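Local coordinates for esterase D (Lactobacillus rhamnosus, PDB 3DYI), which probably hydrolyses carboxylic esters, as expected of an alpha/beta-hydrolase with a nucleophile and charge-relay arrangement, at residues S125-G130 / T175-L180. Residues are numbered along the deposited sequence; the frame is centred on the assembly and turned at random.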
ATOM      1  N   SER A 125      -5.699  -2.401   4.017  1.00 22.02           N
ATOM      2  CA  SER A 125      -6.321  -1.849   2.814  1.00 22.94           C
ATOM      3  C   SER A 125      -7.563  -2.660   2.439  1.00 23.46           C
ATOM      4  O   SER A 125      -7.484  -3.578   1.618  1.00 23.74           O
ATOM      5  CB  SER A 125      -5.324  -1.816   1.651  1.00 22.73           C
ATOM      6  OG  SER A 125      -5.839  -1.063   0.559  1.00 22.26           O
ATOM      7  N   PRO A 126      -8.713  -2.334   3.058  1.00 24.20           N
ATOM      8  CA  PRO A 126      -9.971  -3.056   2.819  1.00 24.53           C
ATOM      9  C   PRO A 126     -10.506  -2.962   1.379  1.00 24.81           C
ATOM     10  O   PRO A 126     -11.370  -3.755   1.000  1.00 25.18           O
ATOM     11  CB  PRO A 126     -10.943  -2.395   3.802  1.00 24.72           C
ATOM     12  CG  PRO A 126     -10.065  -1.746   4.840  1.00 25.21           C
ATOM     13  CD  PRO A 126      -8.881  -1.275   4.068  1.00 24.27           C
ATOM     14  N   ILE A 127      -9.988  -2.010   0.597  1.00 25.06           N
ATOM     15  CA  ILE A 127     -10.364  -1.795  -0.817  1.00 24.92           C
ATOM     16  C   ILE A 127     -11.772  -1.208  -0.972  1.00 25.37           C
ATOM     17  O   ILE A 127     -11.945  -0.128  -1.545  1.00 25.33           O
ATOM     18  CB  ILE A 127     -10.208  -3.080  -1.710  1.00 24.87           C
ATOM     19  CG1 ILE A 127      -8.837  -3.753  -1.514  1.00 24.69           C
ATOM     20  CG2 ILE A 127     -10.478  -2.752  -3.183  1.00 24.96           C
ATOM     21  CD1 ILE A 127      -7.627  -2.898  -1.882  1.00 23.76           C
ATOM     22  N   LEU A 128     -12.770  -1.929  -0.474  1.00 25.50           N
ATOM     23  CA  LEU A 128     -14.140  -1.423  -0.434  1.00 26.16           C
ATOM     24  C   LEU A 128     -14.168  -0.118   0.365  1.00 26.09           C
ATOM     25  O   LEU A 128     -13.698  -0.078   1.504  1.00 26.23           O
ATOM     26  CB  LEU A 128     -15.075  -2.466   0.188  1.00 25.94           C
ATOM     27  CG  LEU A 128     -15.450  -3.699  -0.649  1.00 26.56           C
ATOM     28  CD1 LEU A 128     -14.252  -4.594  -0.964  1.00 27.05           C
ATOM     29  CD2 LEU A 128     -16.511  -4.496   0.083  1.00 26.83           C
ATOM     30  N   PRO A 129     -14.666   0.971  -0.249  1.00 26.55           N
ATOM     31  CA  PRO A 129     -14.744   2.267   0.433  1.00 26.73           C
ATOM     32  C   PRO A 129     -15.721   2.280   1.603  1.00 26.97           C
ATOM     33  O   PRO A 129     -16.739   1.591   1.580  1.00 26.97           O
ATOM     34  CB  PRO A 129     -15.241   3.220  -0.662  1.00 26.90           C
ATOM     35  CG  PRO A 129     -14.968   2.518  -1.938  1.00 27.42           C
ATOM     36  CD  PRO A 129     -15.140   1.064  -1.640  1.00 26.55           C
ATOM     37  N   GLY A 130     -15.397   3.061   2.625  1.00 27.21           N
ATOM     38  CA  GLY A 130     -16.248   3.168   3.798  1.00 27.62           C
ATOM     39  C   GLY A 130     -15.832   4.345   4.645  1.00 28.03           C
ATOM     40  O   GLY A 130     -15.026   5.182   4.214  1.00 28.01           O
ATOM     41  N   THR A 175     -13.715   0.486  -8.667  1.00 22.82           N
ATOM     42  CA  THR A 175     -13.457  -0.328  -9.857  1.00 23.45           C
ATOM     43  C   THR A 175     -12.642  -1.566  -9.486  1.00 23.26           C
ATOM     44  O   THR A 175     -12.970  -2.679  -9.898  1.00 23.31           O
ATOM     45  CB  THR A 175     -12.786   0.495 -10.964  1.00 23.53           C
ATOM     46  OG1 THR A 175     -13.694   1.519 -11.386  1.00 25.01           O
ATOM     47  CG2 THR A 175     -12.428  -0.378 -12.169  1.00 24.19           C
ATOM     48  N   VAL A 176     -11.597  -1.361  -8.686  1.00 23.10           N
ATOM     49  CA  VAL A 176     -10.811  -2.475  -8.161  1.00 23.11           C
ATOM     50  C   VAL A 176     -11.713  -3.445  -7.395  1.00 22.89           C
ATOM     51  O   VAL A 176     -11.622  -4.653  -7.585  1.00 23.07           O
ATOM     52  CB  VAL A 176      -9.634  -1.993  -7.274  1.00 22.86           C
ATOM     53  CG1 VAL A 176      -8.832  -3.188  -6.771  1.00 23.77           C
ATOM     54  CG2 VAL A 176      -8.733  -1.041  -8.057  1.00 22.89           C
ATOM     55  N   ALA A 177     -12.602  -2.911  -6.558  1.00 23.32           N
ATOM     56  CA  ALA A 177     -13.520  -3.742  -5.776  1.00 23.44           C
ATOM     57  C   ALA A 177     -14.459  -4.569  -6.663  1.00 23.55           C
ATOM     58  O   ALA A 177     -14.681  -5.756  -6.407  1.00 23.48           O
ATOM     59  CB  ALA A 177     -14.311  -2.894  -4.800  1.00 23.40           C
ATOM     60  N   ALA A 178     -14.989  -3.943  -7.712  1.00 23.46           N
ATOM     61  CA  ALA A 178     -15.896  -4.612  -8.650  1.00 23.75           C
ATOM     62  C   ALA A 178     -15.196  -5.723  -9.440  1.00 23.95           C
ATOM     63  O   ALA A 178     -15.843  -6.654  -9.931  1.00 24.41           O
ATOM     64  CB  ALA A 178     -16.511  -3.589  -9.600  1.00 23.54           C
ATOM     65  N   ASP A 179     -13.876  -5.610  -9.562  1.00 23.74           N
ATOM     66  CA  ASP A 179     -13.070  -6.570 -10.306  1.00 24.01           C
ATOM     67  C   ASP A 179     -12.414  -7.644  -9.429  1.00 23.60           C
ATOM     68  O   ASP A 179     -11.593  -8.416  -9.918  1.00 23.47           O
ATOM     69  CB  ASP A 179     -11.995  -5.837 -11.115  1.00 24.14           C
ATOM     70  CG  ASP A 179     -12.518  -5.293 -12.431  1.00 26.07           C
ATOM     71  OD1 ASP A 179     -13.606  -5.723 -12.884  1.00 27.74           O
ATOM     72  OD2 ASP A 179     -11.833  -4.432 -13.018  1.00 27.48           O
ATOM     73  N   LEU A 180     -12.766  -7.696  -8.146  1.00 23.49           N
ATOM     74  CA  LEU A 180     -12.146  -8.669  -7.228  1.00 23.50           C
ATOM     75  C   LEU A 180     -12.380 -10.132  -7.639  1.00 23.58           C
ATOM     76  O   LEU A 180     -11.567 -11.011  -7.328  1.00 23.22           O
ATOM     77  CB  LEU A 180     -12.590  -8.429  -5.781  1.00 23.60           C
ATOM     78  CG  LEU A 180     -11.984  -7.202  -5.088  1.00 24.11           C
ATOM     79  CD1 LEU A 180     -12.729  -6.872  -3.802  1.00 23.98           C
ATOM     80  CD2 LEU A 180     -10.489  -7.397  -4.810  1.00 24.97           C
TER
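Ile127 and Leu128, neighbours in the loop that follows strand 119-123 of this alpha/beta-hydrolase fold, settle on the last turn of helix 162-178, an example of how a loop at the end of a core strand can be seated on a helix largely by apolar side chains. Near the start of the loop, Ser125 ties it to the predicted active site, its OG hydrogen-bonded to the backbone O of Ser101, the presumed nucleophile. The chain then makes a classic gamma turn centred on Ile127 (phi/psi 72°/-60°), closed by Leu128 N donating to Pro126 O at 2.7 Å. From that turn the Ile127 side chain is aimed at the helix. The branch that lies opposite the backbone N, CG2, meets Val176 CG1 at 4.0 Å, the two side chains crossing at about a right angle, and it also rests against Ala177, 4.0 Å from N and 4.2 Å from CB. Beyond the helix contact, Ile127 touches Met108 of helix 102-113, the helix that follows the nucleophile. Leu128 leaves the backbone alongside the helix rather than at it, yet its chain bends back so that CD1 comes within 4.2 Å of Ala177 CB, the same methyl that Ile127 CG2 touches. Just past the helix, Leu180, packed against helix 202-209 as well, completes the apolar patch by bringing its CD1 to 3.9 Å from Leu128 CD1, methyl against methyl.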